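Local coordinates for fucolectin-related protein (Streptococcus pneumoniae, PDB 2WMF), which probably hydrolyses blood group antigen glycans of the host, being the catalytic module of a family 98 glycoside hydrolase, at residues I90-Y101 / V118-P129. Numbering follows the deposited sequence.
Sequences IPRDTKELREWY and VIMSAGERNTVP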
ATOM      1  N   ILE A  90      16.846  12.615   9.401  1.00 13.68           N
ATOM      2  CA  ILE A  90      16.156  13.768  10.001  1.00 13.63           C
ATOM      3  C   ILE A  90      16.685  15.045   9.342  1.00 12.69           C
ATOM      4  O   ILE A  90      17.809  15.450   9.618  1.00 12.81           O
ATOM      5  CB  ILE A  90      16.284  13.811  11.555  1.00 14.24           C
ATOM      6  CG1 ILE A  90      15.830  12.464  12.143  1.00 14.81           C
ATOM      7  CG2 ILE A  90      15.465  14.967  12.141  1.00 14.31           C
ATOM      8  CD1 ILE A  90      15.669  12.418  13.679  1.00 14.64           C
ATOM      9  N   PRO A  91      15.885  15.634   8.422  1.00 11.95           N
ATOM     10  CA  PRO A  91      16.383  16.634   7.459  1.00 11.72           C
ATOM     11  C   PRO A  91      16.490  18.073   7.978  1.00 12.03           C
ATOM     12  O   PRO A  91      15.835  19.021   7.478  1.00 12.09           O
ATOM     13  CB  PRO A  91      15.372  16.498   6.300  1.00 11.66           C
ATOM     14  CG  PRO A  91      14.100  16.248   6.963  1.00 11.03           C
ATOM     15  CD  PRO A  91      14.483  15.271   8.108  1.00 12.17           C
ATOM     16  N   ARG A  92      17.340  18.245   8.986  1.00 13.08           N
ATOM     17  CA  ARG A  92      17.696  19.566   9.451  1.00 13.40           C
ATOM     18  C   ARG A  92      18.426  20.324   8.334  1.00 13.15           C
ATOM     19  O   ARG A  92      19.348  19.815   7.711  1.00 12.74           O
ATOM     20  CB  ARG A  92      18.603  19.458  10.667  1.00 14.04           C
ATOM     21  CG  ARG A  92      18.976  20.798  11.310  1.00 15.01           C
ATOM     22  CD  ARG A  92      19.888  20.659  12.547  1.00 18.02           C
ATOM     23  NE  ARG A  92      21.181  20.067  12.208  1.00 21.71           N
ATOM     24  CZ  ARG A  92      22.306  20.751  11.963  1.00 24.37           C
ATOM     25  NH1 ARG A  92      22.320  22.086  12.027  1.00 27.45           N
ATOM     26  NH2 ARG A  92      23.432  20.097  11.660  1.00 23.99           N
ATOM     27  N   ASP A  93      17.979  21.544   8.091  1.00 12.90           N
ATOM     28  CA  ASP A  93      18.581  22.418   7.075  1.00 14.07           C
ATOM     29  C   ASP A  93      20.087  22.651   7.339  1.00 13.89           C
ATOM     30  O   ASP A  93      20.483  23.173   8.382  1.00 14.95           O
ATOM     31  CB  ASP A  93      17.796  23.713   7.013  1.00 13.72           C
ATOM     32  CG  ASP A  93      18.211  24.607   5.858  1.00 13.82           C
ATOM     33  OD1 ASP A  93      18.935  24.158   4.947  1.00 15.28           O
ATOM     34  OD2 ASP A  93      17.773  25.753   5.883  1.00 16.07           O
ATOM     35  N   THR A  94      20.914  22.222   6.391  1.00 14.77           N
ATOM     36  CA  THR A  94      22.352  22.459   6.398  1.00 15.25           C
ATOM     37  C   THR A  94      22.838  22.758   4.985  1.00 15.86           C
ATOM     38  O   THR A  94      22.157  22.463   3.977  1.00 14.50           O
ATOM     39  CB  THR A  94      23.145  21.251   6.892  1.00 15.68           C
ATOM     40  OG1 THR A  94      23.015  20.189   5.943  1.00 14.84           O
ATOM     41  CG2 THR A  94      22.680  20.834   8.304  1.00 14.87           C
ATOM     42  N   LYS A  95      24.047  23.312   4.906  1.00 17.17           N
ATOM     43  CA  LYS A  95      24.697  23.482   3.582  1.00 17.69           C
ATOM     44  C   LYS A  95      24.815  22.144   2.806  1.00 15.99           C
ATOM     45  O   LYS A  95      24.538  22.084   1.610  1.00 16.25           O
ATOM     46  CB  LYS A  95      26.063  24.124   3.806  1.00 18.70           C
ATOM     47  CG  LYS A  95      26.939  24.301   2.566  1.00 20.73           C
ATOM     48  CD  LYS A  95      28.406  24.530   3.005  1.00 23.78           C
ATOM     49  CE  LYS A  95      29.274  25.088   1.870  1.00 27.34           C
ATOM     50  NZ  LYS A  95      29.050  26.587   1.749  1.00 33.75           N
ATOM     51  N   GLU A  96      25.183  21.077   3.500  1.00 16.43           N
ATOM     52  CA  GLU A  96      25.367  19.771   2.888  1.00 16.01           C
ATOM     53  C   GLU A  96      24.027  19.192   2.414  1.00 15.15           C
ATOM     54  O   GLU A  96      23.955  18.568   1.369  1.00 15.31           O
ATOM     55  CB  GLU A  96      26.033  18.804   3.866  1.00 16.04           C
ATOM     56  CG  GLU A  96      27.491  19.124   4.214  1.00 19.55           C
ATOM     57  CD  GLU A  96      27.653  20.357   5.152  1.00 22.09           C
ATOM     58  OE1 GLU A  96      26.761  20.646   5.997  1.00 20.56           O
ATOM     59  OE2 GLU A  96      28.689  21.064   5.018  1.00 28.63           O
ATOM     60  N   LEU A  97      22.964  19.394   3.197  1.00 14.69           N
ATOM     61  CA  LEU A  97      21.627  18.935   2.774  1.00 14.76           C
ATOM     62  C   LEU A  97      21.187  19.587   1.457  1.00 14.68           C
ATOM     63  O   LEU A  97      20.758  18.923   0.519  1.00 13.88           O
ATOM     64  CB  LEU A  97      20.579  19.194   3.869  1.00 14.69           C
ATOM     65  CG  LEU A  97      19.192  18.622   3.590  1.00 14.73           C
ATOM     66  CD1 LEU A  97      19.285  17.074   3.518  1.00 17.44           C
ATOM     67  CD2 LEU A  97      18.162  19.093   4.632  1.00 14.61           C
ATOM     68  N   ARG A  98      21.288  20.913   1.397  1.00 14.60           N
ATOM     69  CA  ARG A  98      20.857  21.643   0.212  1.00 15.04           C
ATOM     70  C   ARG A  98      21.731  21.221  -1.008  1.00 14.98           C
ATOM     71  O   ARG A  98      21.223  20.979  -2.114  1.00 14.50           O
ATOM     72  CB  ARG A  98      20.943  23.148   0.478  1.00 14.41           C
ATOM     73  CG  ARG A  98      19.994  23.694   1.529  1.00 13.97           C
ATOM     74  CD  ARG A  98      19.974  25.212   1.508  1.00 15.66           C
ATOM     75  NE  ARG A  98      19.291  25.820   2.639  1.00 15.04           N
ATOM     76  CZ  ARG A  98      19.059  27.126   2.746  1.00 16.21           C
ATOM     77  NH1 ARG A  98      19.441  27.955   1.784  1.00 16.84           N
ATOM     78  NH2 ARG A  98      18.425  27.621   3.796  1.00 16.42           N
ATOM     79  N   GLU A  99      23.033  21.084  -0.770  1.00 15.34           N
ATOM     80  CA  GLU A  99      23.974  20.665  -1.804  1.00 16.79           C
ATOM     81  C   GLU A  99      23.570  19.310  -2.392  1.00 15.39           C
ATOM     82  O   GLU A  99      23.606  19.116  -3.620  1.00 15.20           O
ATOM     83  CB  GLU A  99      25.411  20.623  -1.243  1.00 17.55           C
ATOM     84  CG  GLU A  99      26.120  21.905  -1.531  1.00 21.86           C
ATOM     85  CD  GLU A  99      27.376  22.168  -0.716  1.00 23.52           C
ATOM     86  OE1 GLU A  99      27.924  21.226  -0.076  1.00 30.24           O
ATOM     87  OE2 GLU A  99      27.805  23.365  -0.724  1.00 29.71           O
ATOM     88  N   TRP A 100      23.185  18.384  -1.510  1.00 14.58           N
ATOM     89  CA  TRP A 100      22.758  17.062  -1.935  1.00 14.12           C
ATOM     90  C   TRP A 100      21.471  17.137  -2.754  1.00 13.44           C
ATOM     91  O   TRP A 100      21.388  16.514  -3.809  1.00 13.83           O
ATOM     92  CB  TRP A 100      22.559  16.133  -0.729  1.00 13.44           C
ATOM     93  CG  TRP A 100      22.260  14.706  -1.132  1.00 14.94           C
ATOM     94  CD1 TRP A 100      23.162  13.747  -1.454  1.00 14.49           C
ATOM     95  CD2 TRP A 100      20.959  14.092  -1.244  1.00 14.03           C
ATOM     96  NE1 TRP A 100      22.513  12.569  -1.773  1.00 14.32           N
ATOM     97  CE2 TRP A 100      21.164  12.749  -1.638  1.00 15.14           C
ATOM     98  CE3 TRP A 100      19.648  14.548  -1.056  1.00 13.28           C
ATOM     99  CZ2 TRP A 100      20.105  11.857  -1.846  1.00 14.49           C
ATOM    100  CZ3 TRP A 100      18.605  13.657  -1.249  1.00 13.60           C
ATOM    101  CH2 TRP A 100      18.834  12.334  -1.636  1.00 13.90           C
ATOM    102  N   TYR A 101      20.475  17.879  -2.265  1.00 13.09           N
ATOM    103  CA  TYR A 101      19.218  18.048  -3.029  1.00 13.32           C
ATOM    104  C   TYR A 101      19.501  18.571  -4.447  1.00 13.29           C
ATOM    105  O   TYR A 101      18.983  18.040  -5.414  1.00 12.88           O
ATOM    106  CB  TYR A 101      18.272  19.019  -2.336  1.00 12.42           C
ATOM    107  CG  TYR A 101      17.553  18.513  -1.079  1.00 12.46           C
ATOM    108  CD1 TYR A 101      16.988  17.238  -1.007  1.00 11.73           C
ATOM    109  CD2 TYR A 101      17.398  19.350   0.013  1.00 11.10           C
ATOM    110  CE1 TYR A 101      16.316  16.818   0.149  1.00 10.33           C
ATOM    111  CE2 TYR A 101      16.729  18.936   1.172  1.00 12.11           C
ATOM    112  CZ  TYR A 101      16.200  17.663   1.225  1.00 10.62           C
ATOM    113  OH  TYR A 101      15.541  17.293   2.371  1.00 12.96           O
ATOM    114  N   VAL A 118      12.205  14.225  -0.037  1.00  9.43           N
ATOM    115  CA  VAL A 118      11.791  14.122   1.370  1.00  9.97           C
ATOM    116  C   VAL A 118      12.420  15.305   2.100  1.00  9.64           C
ATOM    117  O   VAL A 118      13.650  15.361   2.231  1.00 10.91           O
ATOM    118  CB  VAL A 118      12.245  12.819   2.038  1.00 10.14           C
ATOM    119  CG1 VAL A 118      11.782  12.802   3.498  1.00 10.00           C
ATOM    120  CG2 VAL A 118      11.744  11.556   1.251  1.00 10.52           C
ATOM    121  N   ILE A 119      11.593  16.256   2.507  1.00  9.37           N
ATOM    122  CA  ILE A 119      12.061  17.478   3.193  1.00  9.84           C
ATOM    123  C   ILE A 119      11.639  17.597   4.649  1.00  8.84           C
ATOM    124  O   ILE A 119      12.097  18.504   5.339  1.00  9.61           O
ATOM    125  CB  ILE A 119      11.713  18.773   2.427  1.00  9.51           C
ATOM    126  CG1 ILE A 119      10.201  19.066   2.478  1.00 10.14           C
ATOM    127  CG2 ILE A 119      12.243  18.667   0.933  1.00 11.43           C
ATOM    128  CD1 ILE A 119       9.859  20.439   1.950  1.00 12.16           C
ATOM    129  N   MET A 120      10.770  16.690   5.111  1.00  8.95           N
ATOM    130  CA  MET A 120      10.330  16.659   6.491  1.00  9.19           C
ATOM    131  C   MET A 120      10.287  15.213   6.997  1.00  8.69           C
ATOM    132  O   MET A 120       9.860  14.331   6.270  1.00  8.58           O
ATOM    133  CB  MET A 120       8.910  17.246   6.653  1.00  9.20           C
ATOM    134  CG  MET A 120       8.764  18.771   6.482  1.00  9.74           C
ATOM    135  SD  MET A 120       7.074  19.314   6.680  1.00 10.06           S
ATOM    136  CE  MET A 120       6.899  19.313   8.471  1.00 10.68           C
ATOM    137  N   SER A 121      10.803  14.999   8.221  1.00  8.19           N
ATOM    138  CA  SER A 121      10.719  13.699   8.868  1.00  9.43           C
ATOM    139  C   SER A 121      11.084  13.780  10.356  1.00  9.08           C
ATOM    140  O   SER A 121      11.838  14.663  10.774  1.00 10.44           O
ATOM    141  CB  SER A 121      11.652  12.700   8.195  1.00  8.84           C
ATOM    142  OG  SER A 121      11.394  11.379   8.650  1.00 10.66           O
ATOM    143  N   ALA A 122      10.485  12.876  11.117  1.00  9.33           N
ATOM    144  CA  ALA A 122      10.860  12.594  12.502  1.00 10.16           C
ATOM    145  C   ALA A 122      10.969  13.873  13.356  1.00 10.30           C
ATOM    146  O   ALA A 122      11.938  14.057  14.108  1.00  9.51           O
ATOM    147  CB  ALA A 122      12.154  11.762  12.537  1.00 12.04           C
ATOM    148  N   GLY A 123       9.947  14.741  13.270  1.00  9.44           N
ATOM    149  CA  GLY A 123       9.827  15.873  14.156  1.00 10.12           C
ATOM    150  C   GLY A 123      10.674  17.084  13.860  1.00 10.03           C
ATOM    151  O   GLY A 123      10.600  18.094  14.596  1.00 11.18           O
ATOM    152  N   GLU A 124      11.453  17.052  12.774  1.00  9.87           N
ATOM    153  CA  GLU A 124      12.378  18.166  12.546  1.00 10.27           C
ATOM    154  C   GLU A 124      11.641  19.484  12.317  1.00 10.67           C
ATOM    155  O   GLU A 124      10.797  19.588  11.442  1.00 10.70           O
ATOM    156  CB  GLU A 124      13.328  17.860  11.402  1.00 10.04           C
ATOM    157  CG  GLU A 124      14.345  18.967  11.136  1.00 10.75           C
ATOM    158  CD  GLU A 124      15.238  19.237  12.341  1.00  9.76           C
ATOM    159  OE1 GLU A 124      15.802  18.259  12.900  1.00 11.21           O
ATOM    160  OE2 GLU A 124      15.339  20.415  12.712  1.00 12.79           O
ATOM    161  N   ARG A 125      12.002  20.508  13.094  1.00 10.85           N
ATOM    162  CA  ARG A 125      11.376  21.823  13.046  1.00 11.86           C
ATOM    163  C   ARG A 125      12.142  22.765  12.092  1.00 11.96           C
ATOM    164  O   ARG A 125      11.539  23.687  11.547  1.00 12.33           O
ATOM    165  CB  ARG A 125      11.378  22.442  14.448  1.00 11.69           C
ATOM    166  CG  ARG A 125      10.522  21.684  15.487  1.00 13.34           C
ATOM    167  CD  ARG A 125      10.874  22.104  16.889  1.00 13.50           C
ATOM    168  NE  ARG A 125      10.192  21.361  17.937  1.00 12.64           N
ATOM    169  CZ  ARG A 125      10.520  20.125  18.309  1.00 12.48           C
ATOM    170  NH1 ARG A 125      11.531  19.490  17.716  1.00 11.95           N
ATOM    171  NH2 ARG A 125       9.852  19.518  19.288  1.00 13.73           N
ATOM    172  N   ASN A 126      13.440  22.531  11.925  1.00 12.34           N
ATOM    173  CA  ASN A 126      14.289  23.465  11.133  1.00 12.96           C
ATOM    174  C   ASN A 126      14.646  22.849   9.788  1.00 12.47           C
ATOM    175  O   ASN A 126      15.805  22.493   9.503  1.00 12.48           O
ATOM    176  CB  ASN A 126      15.529  23.861  11.961  1.00 14.46           C
ATOM    177  CG  ASN A 126      15.157  24.648  13.207  1.00 21.12           C
ATOM    178  OD1 ASN A 126      15.574  24.310  14.315  1.00 28.97           O
ATOM    179  ND2 ASN A 126      14.335  25.684  13.038  1.00 25.74           N
ATOM    180  N   THR A 127      13.601  22.724   8.954  1.00 11.45           N
ATOM    181  CA  THR A 127      13.687  22.133   7.617  1.00 12.34           C
ATOM    182  C   THR A 127      13.919  23.249   6.605  1.00 12.63           C
ATOM    183  O   THR A 127      13.885  24.439   6.981  1.00 13.56           O
ATOM    184  CB  THR A 127      12.406  21.346   7.314  1.00 11.96           C
ATOM    185  OG1 THR A 127      11.245  22.139   7.645  1.00 10.90           O
ATOM    186  CG2 THR A 127      12.422  20.025   8.149  1.00 12.70           C
ATOM    187  N   VAL A 128      14.135  22.888   5.344  1.00 12.25           N
ATOM    188  CA  VAL A 128      14.504  23.883   4.321  1.00 13.19           C
ATOM    189  C   VAL A 128      13.428  24.946   4.196  1.00 13.44           C
ATOM    190  O   VAL A 128      12.215  24.669   4.347  1.00 13.40           O
ATOM    191  CB  VAL A 128      14.847  23.242   2.928  1.00 13.17           C
ATOM    192  CG1 VAL A 128      16.140  22.428   3.022  1.00 13.48           C
ATOM    193  CG2 VAL A 128      13.698  22.407   2.405  1.00 14.19           C
ATOM    194  N   PRO A 129      13.852  26.203   3.972  1.00 14.61           N
ATOM    195  CA  PRO A 129      12.846  27.263   3.866  1.00 14.43           C
ATOM    196  C   PRO A 129      11.863  27.098   2.715  1.00 14.30           C
ATOM    197  O   PRO A 129      12.254  26.639   1.659  1.00 13.39           O
ATOM    198  CB  PRO A 129      13.710  28.517   3.621  1.00 14.98           C
ATOM    199  CG  PRO A 129      15.060  28.190   4.167  1.00 16.11           C
ATOM    200  CD  PRO A 129      15.230  26.731   3.868  1.00 14.61           C
TER
HETATM  201  O   HOH W   1      14.431  20.017   5.136  1.00 13.69           O
HETATM  202  O   HOH W   2      16.058  26.984   7.800  1.00 37.39           O
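The phenol ring of Tyr101 meets the 118-129 segment through its rim: near the ring plane, CE2 touches Val128 CG1 and the hydroxyl OH donates to Val118 O at 2.7 Å, while CG2 of Ile119 approaches obliquely. The donor stands 21° out of the carbonyl plane of Val118, and Trp132 from outside the pair packs its ring against the same tyrosine. A second flat group, the Arg98 guanidinium, holds the Asp93 carboxylate at its edge, side-on, with NE and NH2 each bonded to the syn lone pair of a different oxygen. This two-point grip fixes how both planes are turned, and Pro129 packs across the salt bridge, its CD 3.3 Å from Arg98 NH2 and 3.4 Å from Asp93 OD2. The Arg92 guanidinium has Thr94 CG2 over one face, toward its rim, and donates through NE to Lys85 O; nearer the backbone, Arg92 CB lies 3.8 Å from Glu124 CD. Glu124 bends at chi2 (60°), which brings the carboxylate back so that OE2 accepts from Asn126 N.

Main-chain bonding joins the two loops as well, for Asp93 N donates to Asn126 O almost linearly (178°, 2.8 Å). Earlier in the loop of Asp93, Pro91, the centre of an inverse gamma turn, rests CG on Ile119 O at 3.4 Å. One water links Pro91 O, Ile119 O and Val128 N.

The contact illustrates how a beta-alpha-beta unit of a (beta/alpha)8 barrel is tied together: helix 95-111 and the loop before it are fastened to strand 115-121 and the loop that follows. Among the buried residues, the tyrosine hydroxyl and the water satisfy backbone groups without any charge, whereas the ion pair within 90-101 lies against Pro129 and probably helps hold loop to helix.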